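Long-range contacts in extracellular ligand-binding receptor (Sphaerobacter thermophilus, PDB 4ZPJ), which is probably the extracellular substrate-binding component of an ABC transporter, a zinc-containing member of the leucine-binding protein family that would capture its ligand for uptake: residues G176-P181 with H206-A211; L197-Y202 with F254-T259. All coordinates share one frame; numbering follows the deposited sequence.

Contact 1. Residues G176-P181 with H206-A211; sequences GQYDAP and HEEMAA. With ZN (zinc ion), chain G.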
loop_
_atom_site.group_PDB
_atom_site.type_symbol
_atom_site.label_atom_id
_atom_site.label_comp_id
_atom_site.label_asym_id
_atom_site.label_seq_id
_atom_site.Cartn_x
_atom_site.Cartn_y
_atom_site.Cartn_z
ATOM N N GLY A 176 -2.809 -1.127 -7.671
ATOM C CA GLY A 176 -2.533 -2.251 -8.514
ATOM C C GLY A 176 -1.096 -2.769 -8.528
ATOM O O GLY A 176 -0.811 -3.862 -9.074
ATOM N N GLN A 177 -0.169 -2.012 -7.973
ATOM C CA GLN A 177 1.270 -2.307 -8.177
ATOM C C GLN A 177 1.714 -3.603 -7.474
ATOM O O GLN A 177 2.609 -4.254 -7.952
ATOM C CB GLN A 177 2.120 -1.098 -7.713
ATOM C CG GLN A 177 3.627 -1.222 -7.836
ATOM C CD GLN A 177 4.407 0.039 -7.455
ATOM O OE1 GLN A 177 3.815 1.018 -7.100
ATOM N NE2 GLN A 177 5.756 -0.012 -7.525
ATOM N N TYR A 178 1.118 -3.962 -6.334
ATOM C CA TYR A 178 1.504 -5.177 -5.662
ATOM C C TYR A 178 0.657 -6.381 -6.094
ATOM O O TYR A 178 1.084 -7.511 -5.923
ATOM C CB TYR A 178 1.589 -5.006 -4.128
ATOM C CG TYR A 178 0.363 -4.590 -3.468
ATOM C CD1 TYR A 178 -0.662 -5.511 -3.268
ATOM C CD2 TYR A 178 0.178 -3.273 -3.031
ATOM C CE1 TYR A 178 -1.853 -5.128 -2.694
ATOM C CE2 TYR A 178 -1.002 -2.895 -2.445
ATOM C CZ TYR A 178 -2.017 -3.844 -2.275
ATOM O OH TYR A 178 -3.211 -3.576 -1.685
ATOM N N ASP A 179 -0.483 -6.128 -6.736
ATOM C CA ASP A 179 -1.272 -7.179 -7.339
ATOM C C ASP A 179 -0.887 -7.572 -8.777
ATOM O O ASP A 179 -1.098 -8.711 -9.188
ATOM C CB ASP A 179 -2.764 -6.819 -7.236
ATOM C CG ASP A 179 -3.241 -6.825 -5.780
ATOM O OD1 ASP A 179 -2.743 -7.739 -5.038
ATOM O OD2 ASP A 179 -4.066 -5.935 -5.365
ATOM N N ALA A 180 -0.341 -6.663 -9.551
ATOM C CA ALA A 180 -0.077 -6.941 -10.937
ATOM C C ALA A 180 0.868 -8.135 -11.115
ATOM O O ALA A 180 0.628 -8.944 -11.987
ATOM C CB ALA A 180 0.513 -5.721 -11.573
ATOM N N PRO A 181 1.898 -8.296 -10.268
ATOM C CA PRO A 181 2.780 -9.510 -10.464
ATOM C C PRO A 181 2.072 -10.832 -10.258
ATOM O O PRO A 181 2.523 -11.870 -10.780
ATOM C CB PRO A 181 3.906 -9.319 -9.414
ATOM C CG PRO A 181 3.932 -7.815 -9.216
ATOM C CD PRO A 181 2.450 -7.432 -9.203
ATOM N N HIS A 206 -11.448 0.062 -9.733
ATOM C CA HIS A 206 -11.185 0.160 -11.139
ATOM C C HIS A 206 -9.703 0.102 -11.491
ATOM O O HIS A 206 -9.340 -0.579 -12.432
ATOM C CB HIS A 206 -11.782 1.422 -11.668
ATOM C CG HIS A 206 -13.271 1.355 -11.749
ATOM N ND1 HIS A 206 -13.915 0.561 -12.676
ATOM C CD2 HIS A 206 -14.236 1.937 -11.003
ATOM C CE1 HIS A 206 -15.218 0.686 -12.516
ATOM N NE2 HIS A 206 -15.433 1.503 -11.498
ATOM N N GLU A 207 -8.871 0.843 -10.754
ATOM C CA GLU A 207 -7.437 0.942 -11.064
ATOM C C GLU A 207 -6.738 -0.367 -10.821
ATOM O O GLU A 207 -5.820 -0.704 -11.577
ATOM C CB GLU A 207 -6.772 2.064 -10.275
ATOM C CG GLU A 207 -7.315 3.464 -10.647
ATOM C CD GLU A 207 -6.621 4.625 -9.942
ATOM O OE1 GLU A 207 -5.692 4.400 -9.106
ATOM O OE2 GLU A 207 -7.001 5.782 -10.253
ATOM N N GLU A 208 -7.139 -1.100 -9.770
ATOM C CA GLU A 208 -6.612 -2.464 -9.511
ATOM C C GLU A 208 -7.008 -3.483 -10.593
ATOM O O GLU A 208 -6.193 -4.343 -10.993
ATOM C CB GLU A 208 -7.124 -2.965 -8.202
ATOM C CG GLU A 208 -6.559 -2.248 -6.983
ATOM C CD GLU A 208 -5.346 -2.960 -6.344
ATOM O OE1 GLU A 208 -5.051 -4.130 -6.735
ATOM O OE2 GLU A 208 -4.738 -2.358 -5.407
HETATM N N MSE A 209 -8.250 -3.390 -11.080
HETATM C CA MSE A 209 -8.692 -4.265 -12.180
HETATM C C MSE A 209 -7.857 -3.984 -13.416
HETATM O O MSE A 209 -7.368 -4.911 -14.091
HETATM C CB MSE A 209 -10.196 -4.150 -12.480
HETATM C CG MSE A 209 -10.937 -4.913 -11.398
HETATM SE SE MSE A 209 -12.862 -5.152 -11.790
HETATM C CE MSE A 209 -13.334 -3.321 -12.252
ATOM N N ALA A 210 -7.660 -2.706 -13.706
ATOM C CA ALA A 210 -6.930 -2.292 -14.898
ATOM C C ALA A 210 -5.484 -2.695 -14.852
ATOM O O ALA A 210 -4.910 -3.025 -15.877
ATOM C CB ALA A 210 -7.049 -0.785 -15.085
ATOM N N ALA A 211 -4.888 -2.710 -13.664
ATOM C CA ALA A 211 -3.487 -3.020 -13.542
ATOM C C ALA A 211 -3.326 -4.522 -13.702
ATOM O O ALA A 211 -2.397 -4.986 -14.348
ATOM C CB ALA A 211 -2.942 -2.516 -12.213
HETATM ZN ZN ZN G . -17.397 2.188 -10.921
HETATM O O HOH W 1 -1.828 -3.495 -5.681
HETATM O O HOH W 2 -16.885 4.067 -9.815
HETATM O O HOH W 3 -18.519 0.946 -12.008
#
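In the lobe of this periplasmic-binding-protein fold built on a four-stranded parallel sheet, Glu208 of helix 203-218 reaches across to Gly176 and Asp179, in the turn leading into helix 180-188. Its CG lies beside the backbone N and the chain then bends sharply (chi2 -95°), which brings the carboxylate from the flank of its helix to the turn. There its two oxygens divide the work. OE2 accepts a weak, bent hydrogen bond from Gly176 N (3.2 Å) and a hydrogen bond from water 1, whose oxygen is 3.1 Å away. The same water accepts from Tyr178 N and sits over the centre of the tyrosine ring, tying the turn to the acid. OE1 lies only 2.5 Å from Asp179 OD2, so one of the two acids probably holds a proton and gives it to the other; their carboxylate planes are turned 57° apart. Asp179 is also held by a second pair of partners, OD2 bonding to Ser284 OG and OD1 to Gly285 N. With an alanine in place of Glu208, Gly176 N and water 1 would probably lose their acceptor, and Asp179 would be left without its acid mate. One turn further along the helix, Ala211 CB rests 3.7 Å from Gly176 CA. A CB on residue 176 would collide with this methyl group, and its positive phi (93°) also suits glycine. Ala180 N bonds to Gly176 O at 2.9 Å as the chain winds into its helix. At the other end of 206-211, His206 NE2 binds the zinc ion at 2.2 Å, together with Asp201 and two waters. Phe254 and Phe256 of strand 252-256 pack against the acidic pair, Met209 leans on strand 222-229, and Pro181 meets strand 407-418.

Contact 2. Residues L197-Y202 with F254-T259; sequences LHAADY and FAFHGT. With ZN (zinc ion), chain G.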
loop_
_atom_site.group_PDB
_atom_site.type_symbol
_atom_site.label_atom_id
_atom_site.label_comp_id
_atom_site.label_asym_id
_atom_site.label_seq_id
_atom_site.Cartn_x
_atom_site.Cartn_y
_atom_site.Cartn_z
ATOM N N LEU A 197 -12.504 -10.779 -13.412
ATOM C CA LEU A 197 -12.078 -9.780 -12.445
ATOM C C LEU A 197 -13.257 -9.285 -11.630
ATOM O O LEU A 197 -14.342 -9.087 -12.157
ATOM C CB LEU A 197 -11.470 -8.581 -13.163
ATOM C CG LEU A 197 -10.310 -8.774 -14.119
ATOM C CD1 LEU A 197 -9.779 -7.413 -14.567
ATOM C CD2 LEU A 197 -9.233 -9.562 -13.401
ATOM N N HIS A 198 -13.014 -9.028 -10.360
ATOM C CA HIS A 198 -14.017 -8.514 -9.510
ATOM C C HIS A 198 -13.467 -7.505 -8.550
ATOM O O HIS A 198 -12.388 -7.716 -8.006
ATOM C CB HIS A 198 -14.645 -9.671 -8.732
ATOM C CG HIS A 198 -15.441 -9.234 -7.561
ATOM N ND1 HIS A 198 -16.650 -8.598 -7.698
ATOM C CD2 HIS A 198 -15.198 -9.315 -6.232
ATOM C CE1 HIS A 198 -17.145 -8.350 -6.504
ATOM N NE2 HIS A 198 -16.277 -8.758 -5.599
ATOM N N ALA A 199 -14.183 -6.402 -8.344
ATOM C CA ALA A 199 -13.792 -5.414 -7.344
ATOM C C ALA A 199 -14.921 -4.672 -6.735
ATOM O O ALA A 199 -15.988 -4.544 -7.334
ATOM C CB ALA A 199 -12.857 -4.389 -7.952
ATOM N N ALA A 200 -14.653 -4.105 -5.564
ATOM C CA ALA A 200 -15.538 -3.112 -4.993
ATOM C C ALA A 200 -15.578 -1.950 -5.969
ATOM O O ALA A 200 -14.567 -1.644 -6.618
ATOM C CB ALA A 200 -15.012 -2.637 -3.652
ATOM N N ASP A 201 -16.722 -1.306 -6.062
ATOM C CA ASP A 201 -16.965 -0.290 -7.083
ATOM C C ASP A 201 -16.538 1.067 -6.590
ATOM O O ASP A 201 -17.380 1.895 -6.172
ATOM C CB ASP A 201 -18.460 -0.225 -7.421
ATOM C CG ASP A 201 -18.753 0.536 -8.732
ATOM O OD1 ASP A 201 -17.811 1.165 -9.305
ATOM O OD2 ASP A 201 -19.929 0.464 -9.195
ATOM N N TYR A 202 -15.241 1.309 -6.637
ATOM C CA TYR A 202 -14.720 2.656 -6.452
ATOM C C TYR A 202 -13.398 2.791 -7.232
ATOM O O TYR A 202 -12.929 1.828 -7.897
ATOM C CB TYR A 202 -14.615 3.024 -4.954
ATOM C CG TYR A 202 -13.529 2.282 -4.155
ATOM C CD1 TYR A 202 -13.484 0.881 -4.123
ATOM C CD2 TYR A 202 -12.584 2.981 -3.402
ATOM C CE1 TYR A 202 -12.530 0.200 -3.382
ATOM C CE2 TYR A 202 -11.608 2.314 -2.664
ATOM C CZ TYR A 202 -11.587 0.916 -2.663
ATOM O OH TYR A 202 -10.672 0.207 -1.952
ATOM N N PHE A 254 -9.704 -12.899 -10.121
ATOM C CA PHE A 254 -8.969 -11.976 -9.267
ATOM C C PHE A 254 -9.984 -11.046 -8.601
ATOM O O PHE A 254 -10.851 -10.532 -9.291
ATOM C CB PHE A 254 -7.973 -11.150 -10.071
ATOM C CG PHE A 254 -7.428 -9.939 -9.319
ATOM C CD1 PHE A 254 -6.382 -10.062 -8.403
ATOM C CD2 PHE A 254 -7.944 -8.699 -9.525
ATOM C CE1 PHE A 254 -5.901 -8.955 -7.690
ATOM C CE2 PHE A 254 -7.474 -7.587 -8.831
ATOM C CZ PHE A 254 -6.464 -7.708 -7.923
ATOM N N ALA A 255 -9.883 -10.833 -7.287
ATOM C CA ALA A 255 -10.784 -9.938 -6.542
ATOM C C ALA A 255 -10.067 -8.961 -5.585
ATOM O O ALA A 255 -9.112 -9.332 -4.834
ATOM C CB ALA A 255 -11.762 -10.749 -5.753
ATOM N N PHE A 256 -10.539 -7.717 -5.616
ATOM C CA PHE A 256 -10.064 -6.643 -4.731
ATOM C C PHE A 256 -11.191 -5.882 -4.055
ATOM O O PHE A 256 -12.141 -5.458 -4.711
ATOM C CB PHE A 256 -9.244 -5.643 -5.534
ATOM C CG PHE A 256 -8.984 -4.368 -4.818
ATOM C CD1 PHE A 256 -9.895 -3.308 -4.895
ATOM C CD2 PHE A 256 -7.819 -4.205 -4.089
ATOM C CE1 PHE A 256 -9.657 -2.114 -4.229
ATOM C CE2 PHE A 256 -7.566 -3.004 -3.410
ATOM C CZ PHE A 256 -8.486 -1.958 -3.493
ATOM N N HIS A 257 -11.070 -5.697 -2.742
ATOM C CA HIS A 257 -11.987 -4.863 -1.962
ATOM C C HIS A 257 -11.266 -3.932 -1.051
ATOM O O HIS A 257 -11.896 -3.139 -0.384
ATOM C CB HIS A 257 -12.878 -5.717 -1.085
ATOM C CG HIS A 257 -13.695 -6.678 -1.845
ATOM N ND1 HIS A 257 -13.200 -7.896 -2.277
ATOM C CD2 HIS A 257 -14.946 -6.572 -2.337
ATOM C CE1 HIS A 257 -14.143 -8.523 -2.952
ATOM N NE2 HIS A 257 -15.197 -7.723 -3.036
ATOM N N GLY A 258 -9.947 -4.002 -0.996
ATOM C CA GLY A 258 -9.209 -3.262 0.037
ATOM C C GLY A 258 -9.284 -4.047 1.330
ATOM O O GLY A 258 -9.934 -5.065 1.418
ATOM N N THR A 259 -8.573 -3.578 2.317
ATOM C CA THR A 259 -8.582 -4.120 3.629
ATOM C C THR A 259 -9.783 -3.590 4.356
ATOM O O THR A 259 -9.725 -2.508 4.924
ATOM C CB THR A 259 -7.331 -3.663 4.353
ATOM O OG1 THR A 259 -6.233 -4.139 3.599
ATOM C CG2 THR A 259 -7.314 -4.184 5.772
HETATM ZN ZN ZN G . -17.397 2.188 -10.921
HETATM O O HOH W 2 -16.885 4.067 -9.815
HETATM O O HOH W 3 -18.519 0.946 -12.008
#
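His198 N bonds to Phe254 O at 2.8 Å, Phe256 N to His198 O at 3.0 Å, and Ala200 N to Phe256 O at 3.0 Å, a backbone ladder joined by a bond between side chains. His198 NE2 and His257 NE2 share a bent hydrogen bond of 3.0 Å. Each ring is also held at its other nitrogen: His198 ND1 by Val227 O, His257 ND1 by the carboxylate of Asp287. Imidazole suits this place because it offers a polar atom at two corners of a small flat ring. The rings meet rim to rim with planes at 57°. Torsions bring them together although they stand two residues apart in the register, His198 level with Ala255 and His257 with Ala200: His198 carries CG opposite its own N, whereas His257 swings CG beside its N (chi1 -59°), turning a side chain that starts out away from the partner strand back to it. These are neighbouring parallel strands, 194-200 and 252-256, at the middle of the Rossmann-like sheet, their short axes 6° apart. Just beyond Ala200, in an inverse gamma turn centred on Asp201, its OD1 binds the zinc ion at 2.0 Å, with His206 as the other protein ligand. On the face opposite His198, Leu197 CD2 packs on Phe254 CB at 3.9 Å, and the small Ala199 lies at the edge of the Phe256 ring. Tyr202 crosses Phe256 at about a right angle, its OH 3.4 Å from CE1 of that ring. Gly258 N lies over the centre of one face of the Phe256 ring, and Phe212 of helix 203-218 stacks on Phe254.

Both contacts are buried and belong to the same lobe, but contact 2 is a pairing inside the sheet, whereas contact 1 joins a turn and a helix packed over one face of it. Backbone hydrogen bonds and aromatic packing dominate 197-202 with 254-259; in 176-181 with 206-211 acidic side chains and a water do most of the polar work. They meet directly: Glu208 OE2 lies 3.5 Å from Phe256 CE2, and Asp179 CB 3.8 Å from Phe254 CE1. Strand 194-200 is followed, after a tight turn, by helix 203-218, so Asp201 and His206, one from each contact, come together on a single zinc ion at the more exposed margin.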